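Local coordinates for protein 2,3-dimethylmalate lyase (PDB 3FA3) that belongs to the phosphoenolpyruvate phosphomutase family of lyase-type enzymes with a TIM-barrel fold and binds a manganese ion, at residues I114-Q119 and R160-Q165; K129-T134 and Q165-E170. All coordinates share one frame; numbering follows the deposited sequence.

Contact 1: residues I114-Q119 and R160-Q165; sequences IEDQVQ and RTDSLQ. With OAF (2,2-difluoro-3,3-dihydroxybutanedioic acid), chain V.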
ATOM      1  N   ILE B 114     -13.186   4.724  18.405  1.00 36.85           N
ATOM      2  CA  ILE B 114     -14.198   4.694  17.359  1.00 36.87           C
ATOM      3  C   ILE B 114     -15.290   5.728  17.654  1.00 37.01           C
ATOM      4  O   ILE B 114     -15.911   5.704  18.707  1.00 37.40           O
ATOM      5  CB  ILE B 114     -14.820   3.253  17.262  1.00 37.05           C
ATOM      6  CG1 ILE B 114     -13.767   2.235  16.818  1.00 37.54           C
ATOM      7  CG2 ILE B 114     -16.030   3.182  16.293  1.00 36.44           C
ATOM      8  CD1 ILE B 114     -14.131   1.589  15.459  1.00 36.34           C
ATOM      9  N   GLU B 115     -15.563   6.617  16.715  1.00 37.78           N
ATOM     10  CA  GLU B 115     -16.514   7.727  16.969  1.00 38.10           C
ATOM     11  C   GLU B 115     -17.924   7.455  16.338  1.00 38.10           C
ATOM     12  O   GLU B 115     -18.073   6.462  15.613  1.00 38.09           O
ATOM     13  CB  GLU B 115     -15.883   9.082  16.542  1.00 37.73           C
ATOM     14  CG  GLU B 115     -15.677   9.271  14.993  1.00 37.10           C
ATOM     15  CD  GLU B 115     -14.416  10.054  14.632  1.00 36.11           C
ATOM     16  OE1 GLU B 115     -13.359   9.900  15.298  1.00 37.23           O
ATOM     17  OE2 GLU B 115     -14.476  10.809  13.659  1.00 34.85           O
ATOM     18  N   ASP B 116     -18.924   8.322  16.599  1.00 37.41           N
ATOM     19  CA  ASP B 116     -20.309   8.150  16.084  1.00 37.11           C
ATOM     20  C   ASP B 116     -20.651   9.011  14.867  1.00 36.75           C
ATOM     21  O   ASP B 116     -21.804   9.269  14.515  1.00 36.38           O
ATOM     22  CB  ASP B 116     -21.344   8.365  17.195  1.00 36.74           C
ATOM     23  CG  ASP B 116     -21.161   9.679  17.930  1.00 36.22           C
ATOM     24  OD1 ASP B 116     -20.126  10.358  17.779  1.00 35.78           O
ATOM     25  OD2 ASP B 116     -22.081  10.039  18.672  1.00 36.36           O
ATOM     26  N   GLN B 117     -19.613   9.444  14.203  1.00 37.46           N
ATOM     27  CA  GLN B 117     -19.795  10.213  12.980  1.00 37.95           C
ATOM     28  C   GLN B 117     -20.186   9.377  11.733  1.00 38.09           C
ATOM     29  O   GLN B 117     -20.003   8.152  11.655  1.00 38.20           O
ATOM     30  CB  GLN B 117     -18.542  11.056  12.711  1.00 37.71           C
ATOM     31  CG  GLN B 117     -18.471  12.355  13.488  1.00 36.19           C
ATOM     32  CD  GLN B 117     -17.337  13.264  13.009  1.00 38.27           C
ATOM     33  OE1 GLN B 117     -17.281  13.663  11.835  1.00 37.32           O
ATOM     34  NE2 GLN B 117     -16.415  13.589  13.925  1.00 38.02           N
ATOM     35  N   VAL B 118     -20.753  10.063  10.759  1.00 37.83           N
ATOM     36  CA  VAL B 118     -20.790   9.546   9.394  1.00 37.34           C
ATOM     37  C   VAL B 118     -19.370   9.189   8.934  1.00 36.96           C
ATOM     38  O   VAL B 118     -18.399   9.712   9.468  1.00 36.02           O
ATOM     39  CB  VAL B 118     -21.421  10.604   8.535  1.00 37.20           C
ATOM     40  CG1 VAL B 118     -20.498  11.042   7.413  1.00 36.13           C
ATOM     41  CG2 VAL B 118     -22.806  10.178   8.131  1.00 37.66           C
ATOM     42  N   GLN B 119     -19.249   8.270   7.985  1.00 37.24           N
ATOM     43  CA  GLN B 119     -17.931   7.756   7.650  1.00 37.96           C
ATOM     44  C   GLN B 119     -17.024   8.854   6.973  1.00 38.55           C
ATOM     45  O   GLN B 119     -15.778   8.793   7.052  1.00 38.42           O
ATOM     46  CB  GLN B 119     -18.015   6.463   6.848  1.00 37.72           C
ATOM     47  CG  GLN B 119     -16.744   6.253   5.943  1.00 38.41           C
ATOM     48  CD  GLN B 119     -16.459   4.776   5.554  1.00 40.67           C
ATOM     49  OE1 GLN B 119     -17.365   3.958   5.192  1.00 37.65           O
ATOM     50  NE2 GLN B 119     -15.174   4.435   5.614  1.00 40.61           N
ATOM     51  N   ARG B 160     -15.949   6.849  21.463  1.00 36.45           N
ATOM     52  CA  ARG B 160     -15.938   8.289  21.344  1.00 36.61           C
ATOM     53  C   ARG B 160     -17.272   8.771  20.793  1.00 36.79           C
ATOM     54  O   ARG B 160     -17.822   8.160  19.859  1.00 36.41           O
ATOM     55  CB  ARG B 160     -14.724   8.785  20.501  1.00 36.20           C
ATOM     56  CG  ARG B 160     -14.786  10.287  20.025  1.00 35.38           C
ATOM     57  CD  ARG B 160     -13.544  10.755  19.245  1.00 35.09           C
ATOM     58  NE  ARG B 160     -13.853  11.896  18.366  1.00 37.43           N
ATOM     59  CZ  ARG B 160     -12.982  12.611  17.653  1.00 34.89           C
ATOM     60  NH1 ARG B 160     -13.391  13.648  16.941  1.00 32.58           N
ATOM     61  NH2 ARG B 160     -11.709  12.300  17.665  1.00 34.87           N
ATOM     62  N   THR B 161     -17.783   9.856  21.374  1.00 36.27           N
ATOM     63  CA  THR B 161     -18.875  10.561  20.730  1.00 36.55           C
ATOM     64  C   THR B 161     -18.481  11.985  20.338  1.00 36.90           C
ATOM     65  O   THR B 161     -17.733  12.658  21.073  1.00 37.04           O
ATOM     66  CB  THR B 161     -20.174  10.585  21.601  1.00 36.93           C
ATOM     67  OG1 THR B 161     -21.298  11.071  20.830  1.00 35.69           O
ATOM     68  CG2 THR B 161     -19.981  11.454  22.830  1.00 36.52           C
ATOM     69  N   ASP B 162     -19.018  12.421  19.188  1.00 36.74           N
ATOM     70  CA  ASP B 162     -18.926  13.791  18.694  1.00 36.76           C
ATOM     71  C   ASP B 162     -20.270  14.510  18.880  1.00 36.92           C
ATOM     72  O   ASP B 162     -20.546  15.579  18.284  1.00 38.26           O
ATOM     73  CB  ASP B 162     -18.495  13.784  17.217  1.00 36.44           C
ATOM     74  CG  ASP B 162     -16.977  13.472  17.030  1.00 36.37           C
ATOM     75  OD1 ASP B 162     -16.187  14.423  16.938  1.00 36.10           O
ATOM     76  OD2 ASP B 162     -16.560  12.289  16.987  1.00 36.15           O
ATOM     77  N   SER B 163     -21.108  13.943  19.724  1.00 36.39           N
ATOM     78  CA  SER B 163     -22.513  14.299  19.690  1.00 36.67           C
ATOM     79  C   SER B 163     -22.828  15.488  20.549  1.00 36.57           C
ATOM     80  O   SER B 163     -23.979  15.913  20.590  1.00 36.16           O
ATOM     81  CB  SER B 163     -23.378  13.134  20.143  1.00 36.80           C
ATOM     82  OG  SER B 163     -22.997  12.741  21.447  1.00 37.89           O
ATOM     83  N   LEU B 164     -21.803  16.008  21.228  1.00 36.58           N
ATOM     84  CA  LEU B 164     -21.951  17.116  22.167  1.00 35.87           C
ATOM     85  C   LEU B 164     -22.301  18.380  21.419  1.00 36.48           C
ATOM     86  O   LEU B 164     -23.316  18.989  21.751  1.00 35.83           O
ATOM     87  CB  LEU B 164     -20.680  17.319  23.009  1.00 35.59           C
ATOM     88  CG  LEU B 164     -20.521  18.693  23.656  1.00 33.50           C
ATOM     89  CD1 LEU B 164     -21.662  18.874  24.618  1.00 31.16           C
ATOM     90  CD2 LEU B 164     -19.166  18.930  24.325  1.00 29.87           C
ATOM     91  N   GLN B 165     -21.478  18.763  20.422  1.00 36.51           N
ATOM     92  CA  GLN B 165     -21.759  19.953  19.581  1.00 36.92           C
ATOM     93  C   GLN B 165     -23.161  19.904  18.982  1.00 36.50           C
ATOM     94  O   GLN B 165     -23.818  20.915  18.897  1.00 35.99           O
ATOM     95  CB  GLN B 165     -20.699  20.161  18.458  1.00 37.33           C
ATOM     96  CG  GLN B 165     -21.291  20.439  17.002  1.00 38.51           C
ATOM     97  CD  GLN B 165     -20.203  20.608  15.934  1.00 41.85           C
ATOM     98  OE1 GLN B 165     -19.067  20.975  16.266  1.00 43.28           O
ATOM     99  NE2 GLN B 165     -20.535  20.325  14.640  1.00 42.17           N
TER
HETATM  100  O2  OAF V 501      -6.007  13.688  16.328  1.00 36.62           O
HETATM  101  C1  OAF V 501      -7.141  13.438  15.840  1.00 33.99           C
HETATM  102  O1  OAF V 501      -7.377  12.978  14.689  1.00 32.57           O
HETATM  103  C2  OAF V 501      -8.349  13.761  16.744  1.00 32.40           C
HETATM  104  O4  OAF V 501      -8.023  13.642  18.100  1.00 32.58           O
HETATM  105  O3  OAF V 501      -9.398  12.863  16.476  1.00 30.76           O
HETATM  106  C3  OAF V 501      -8.738  15.222  16.572  1.00 33.52           C
HETATM  107  F1  OAF V 501      -8.734  15.569  15.269  1.00 36.19           F
HETATM  108  F2  OAF V 501      -7.837  15.942  17.347  1.00 32.87           F
HETATM  109  C4  OAF V 501     -10.194  15.441  16.976  1.00 32.64           C
HETATM  110  O5  OAF V 501     -11.091  14.928  16.292  1.00 28.93           O
HETATM  111  O6  OAF V 501     -10.358  16.152  17.977  1.00 35.56           O

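Contact 2: residues K129-T134 and Q165-E170; sequences KILVDT and QTHGYE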
ATOM      1  N   LYS B 129     -20.508  18.902  12.037  1.00 38.34           N
ATOM      2  CA  LYS B 129     -20.382  17.471  12.247  1.00 36.82           C
ATOM      3  C   LYS B 129     -21.715  16.859  12.053  1.00 36.87           C
ATOM      4  O   LYS B 129     -22.699  17.370  12.560  1.00 36.39           O
ATOM      5  CB  LYS B 129     -19.965  17.168  13.645  1.00 36.28           C
ATOM      6  CG  LYS B 129     -18.581  17.427  14.010  1.00 35.21           C
ATOM      7  CD  LYS B 129     -18.615  17.494  15.508  1.00 34.01           C
ATOM      8  CE  LYS B 129     -17.295  17.870  16.034  1.00 36.53           C
ATOM      9  NZ  LYS B 129     -17.217  17.523  17.487  1.00 38.42           N
ATOM     10  N   ILE B 130     -21.734  15.765  11.295  1.00 37.48           N
ATOM     11  CA  ILE B 130     -22.970  15.040  10.998  1.00 38.26           C
ATOM     12  C   ILE B 130     -22.817  13.650  11.562  1.00 38.29           C
ATOM     13  O   ILE B 130     -21.850  12.959  11.289  1.00 38.48           O
ATOM     14  CB  ILE B 130     -23.368  15.127   9.454  1.00 38.79           C
ATOM     15  CG1 ILE B 130     -24.232  16.390   9.181  1.00 38.92           C
ATOM     16  CG2 ILE B 130     -24.019  13.859   8.946  1.00 37.52           C
ATOM     17  CD1 ILE B 130     -25.702  16.570   9.985  1.00 36.92           C
ATOM     18  N   LEU B 131     -23.741  13.260  12.419  1.00 38.60           N
ATOM     19  CA  LEU B 131     -23.526  12.035  13.189  1.00 39.00           C
ATOM     20  C   LEU B 131     -24.288  10.904  12.592  1.00 39.14           C
ATOM     21  O   LEU B 131     -25.017  11.083  11.609  1.00 39.02           O
ATOM     22  CB  LEU B 131     -23.956  12.186  14.653  1.00 39.43           C
ATOM     23  CG  LEU B 131     -23.361  13.331  15.470  1.00 38.76           C
ATOM     24  CD1 LEU B 131     -23.760  13.102  16.866  1.00 36.56           C
ATOM     25  CD2 LEU B 131     -21.818  13.410  15.311  1.00 38.39           C
ATOM     26  N   VAL B 132     -24.099   9.729  13.186  1.00 39.41           N
ATOM     27  CA  VAL B 132     -24.910   8.575  12.837  1.00 39.18           C
ATOM     28  C   VAL B 132     -25.744   8.442  14.051  1.00 38.39           C
ATOM     29  O   VAL B 132     -25.583   9.239  14.977  1.00 38.19           O
ATOM     30  CB  VAL B 132     -24.042   7.338  12.582  1.00 39.67           C
ATOM     31  CG1 VAL B 132     -23.770   6.532  13.878  1.00 38.56           C
ATOM     32  CG2 VAL B 132     -24.693   6.511  11.538  1.00 41.19           C
ATOM     33  N   ASP B 133     -26.645   7.467  14.055  1.00 38.25           N
ATOM     34  CA  ASP B 133     -27.525   7.245  15.217  1.00 37.27           C
ATOM     35  C   ASP B 133     -26.974   6.218  16.205  1.00 37.02           C
ATOM     36  O   ASP B 133     -26.097   5.379  15.866  1.00 36.64           O
ATOM     37  CB  ASP B 133     -28.985   6.961  14.788  1.00 37.12           C
ATOM     38  CG  ASP B 133     -29.252   5.491  14.453  1.00 38.30           C
ATOM     39  OD1 ASP B 133     -29.370   5.155  13.248  1.00 37.90           O
ATOM     40  OD2 ASP B 133     -29.391   4.661  15.401  1.00 41.47           O
ATOM     41  N   THR B 134     -27.528   6.269  17.420  1.00 37.52           N
ATOM     42  CA  THR B 134     -27.079   5.433  18.554  1.00 36.99           C
ATOM     43  C   THR B 134     -26.992   3.973  18.236  1.00 37.09           C
ATOM     44  O   THR B 134     -25.920   3.445  18.416  1.00 37.25           O
ATOM     45  CB  THR B 134     -27.925   5.616  19.776  1.00 36.78           C
ATOM     46  OG1 THR B 134     -28.151   7.002  19.933  1.00 36.76           O
ATOM     47  CG2 THR B 134     -27.192   5.108  21.007  1.00 37.66           C
ATOM     48  N   GLN B 165     -21.478  18.763  20.422  1.00 36.51           N
ATOM     49  CA  GLN B 165     -21.759  19.953  19.581  1.00 36.92           C
ATOM     50  C   GLN B 165     -23.161  19.904  18.982  1.00 36.50           C
ATOM     51  O   GLN B 165     -23.818  20.915  18.897  1.00 35.99           O
ATOM     52  CB  GLN B 165     -20.699  20.161  18.458  1.00 37.33           C
ATOM     53  CG  GLN B 165     -21.291  20.439  17.002  1.00 38.51           C
ATOM     54  CD  GLN B 165     -20.203  20.608  15.934  1.00 41.85           C
ATOM     55  OE1 GLN B 165     -19.067  20.975  16.266  1.00 43.28           O
ATOM     56  NE2 GLN B 165     -20.535  20.325  14.640  1.00 42.17           N
ATOM     57  N   THR B 166     -23.603  18.710  18.594  1.00 36.69           N
ATOM     58  CA  THR B 166     -24.792  18.520  17.752  1.00 36.77           C
ATOM     59  C   THR B 166     -26.112  18.265  18.472  1.00 37.49           C
ATOM     60  O   THR B 166     -27.125  18.877  18.106  1.00 37.33           O
ATOM     61  CB  THR B 166     -24.542  17.411  16.739  1.00 36.86           C
ATOM     62  OG1 THR B 166     -23.421  16.596  17.175  1.00 35.16           O
ATOM     63  CG2 THR B 166     -24.210  18.062  15.394  1.00 37.32           C
ATOM     64  N   HIS B 167     -26.071  17.399  19.500  1.00 37.52           N
ATOM     65  CA  HIS B 167     -27.235  16.861  20.214  1.00 37.99           C
ATOM     66  C   HIS B 167     -27.224  17.181  21.726  1.00 37.95           C
ATOM     67  O   HIS B 167     -28.107  16.714  22.456  1.00 38.11           O
ATOM     68  CB  HIS B 167     -27.251  15.320  20.151  1.00 38.56           C
ATOM     69  CG  HIS B 167     -27.659  14.717  18.835  1.00 40.12           C
ATOM     70  ND1 HIS B 167     -26.776  14.542  17.781  1.00 39.21           N
ATOM     71  CD2 HIS B 167     -28.817  14.124  18.454  1.00 40.36           C
ATOM     72  CE1 HIS B 167     -27.393  13.928  16.788  1.00 39.03           C
ATOM     73  NE2 HIS B 167     -28.633  13.666  17.168  1.00 41.24           N
ATOM     74  N   GLY B 168     -26.211  17.904  22.211  1.00 37.89           N
ATOM     75  CA  GLY B 168     -26.164  18.381  23.610  1.00 37.73           C
ATOM     76  C   GLY B 168     -25.330  17.451  24.475  1.00 38.13           C
ATOM     77  O   GLY B 168     -24.920  16.380  23.987  1.00 37.73           O
ATOM     78  N   TYR B 169     -25.091  17.865  25.743  1.00 37.95           N
ATOM     79  CA  TYR B 169     -24.400  17.075  26.810  1.00 37.85           C
ATOM     80  C   TYR B 169     -25.065  15.750  27.227  1.00 37.96           C
ATOM     81  O   TYR B 169     -24.367  14.743  27.394  1.00 37.69           O
ATOM     82  CB  TYR B 169     -24.173  17.924  28.101  1.00 37.48           C
ATOM     83  CG  TYR B 169     -23.427  17.167  29.213  1.00 37.17           C
ATOM     84  CD1 TYR B 169     -22.048  16.910  29.123  1.00 35.76           C
ATOM     85  CD2 TYR B 169     -24.105  16.694  30.339  1.00 37.08           C
ATOM     86  CE1 TYR B 169     -21.373  16.203  30.122  1.00 36.12           C
ATOM     87  CE2 TYR B 169     -23.439  15.990  31.376  1.00 35.23           C
ATOM     88  CZ  TYR B 169     -22.079  15.739  31.268  1.00 37.26           C
ATOM     89  OH  TYR B 169     -21.416  15.048  32.291  1.00 35.41           O
ATOM     90  N   GLU B 170     -26.387  15.774  27.429  1.00 38.20           N
ATOM     91  CA  GLU B 170     -27.076  14.656  28.038  1.00 38.76           C
ATOM     92  C   GLU B 170     -27.163  13.542  27.006  1.00 39.17           C
ATOM     93  O   GLU B 170     -26.859  12.387  27.295  1.00 38.99           O
ATOM     94  CB  GLU B 170     -28.440  15.073  28.573  1.00 39.05           C
ATOM     95  CG  GLU B 170     -28.436  16.141  29.772  1.00 41.34           C
ATOM     96  CD  GLU B 170     -28.199  15.523  31.241  1.00 44.24           C
ATOM     97  OE1 GLU B 170     -28.758  14.410  31.529  1.00 44.55           O
ATOM     98  OE2 GLU B 170     -27.465  16.150  32.105  1.00 40.66           O
TER

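Contact 1: residues I114-Q119 and R160-Q165
R160 and E115 stand side by side at the C-terminal ends of the neighbouring parallel strands 156-161 and 111-114, where a TIM barrel carries its ligand site. The backbones join there through R160 N, which donates to I114 O at 3.0 Å. R160 swings CG away from its own amide nitrogen (chi1 166°), and the chain runs extended to NE, reaching from the strand end to the ligand. Its CB lies by the carbonyl oxygen of I114, and CG and CD run along CB of E115. NE and NH1 then grip the D162 carboxylate side-on, and NH1 meets the syn lone pair of OD1 almost straight at 2.9 Å; this two-nitrogen grip fixes the rotation of the guanidinium. E115 OE1 sits over one guanidinium face, 3.7 Å from R160 NE, a long salt bridge of charges alone, while its OE2 pairs with K121. At the tip, NH1 donates to O5 of the bound 2,2-difluoro-3,3-dihydroxybutanedioic acid, and NH2 to O3. D116 ties down the residues that follow the strand: OD1 takes D162 N on its syn lone pair at 2.7 Å, and T161 OG1 donates to D116 OD2 from above the carboxylate plane.

Contact 2: residues K129-T134 and Q165-E170
L131 brings the aliphatic side of this surface contact, set against H167 and T166 at the end of the short helix 163-167. Leucine and histidine run past one another head to tail, and the methyl CD1 of L131 lies 3.5 Å from H167 ND1. At a similar distance the same methyl meets OG1 of T166, whose hydroxyl also lies close to CG of the leucine. A chi1 of -55° turns the branched end of L131 toward the helix. A second van der Waals patch sets T166 CG2 against the carbonyl oxygen of K129 at 3.3 Å. Between K129 and Q165 the packing is of another kind, an extended lysine chain against an amide: the K129 methylenes from CB to CE run at a slant across the end of Q165, with K129 CD 3.5 Å from Q165 CD. As for charge, the ammonium finds its partners elsewhere. K129 NZ donates to G124 O and has a weak, long ion pair with D162. The arrangement joins two connections of a TIM barrel, the long loop that follows strand 111-114 and the short helix that follows strand 156-161.

Contacts 1 and 2 have centres about 7 Å apart and lie on the same side of the chain's centre. Along the chain their segments alternate: 114-119, 129-134, 160-165 and 165-170, with Q165 common to both and helix 163-167 used by each. The loop after strand 111-114 doubles back, and its two arms are probably hydrogen-bonded, D116 O to V132 N (2.7 Å) and V118 N to I130 O. L131 CD1 also packs on S163 CB. The pairing thus runs outward from the ligand site: contact 1 is buried at the strand ends, its centre about 16 Å from that of the chain, whereas contact 2 lies at the surface, about 22 Å from it.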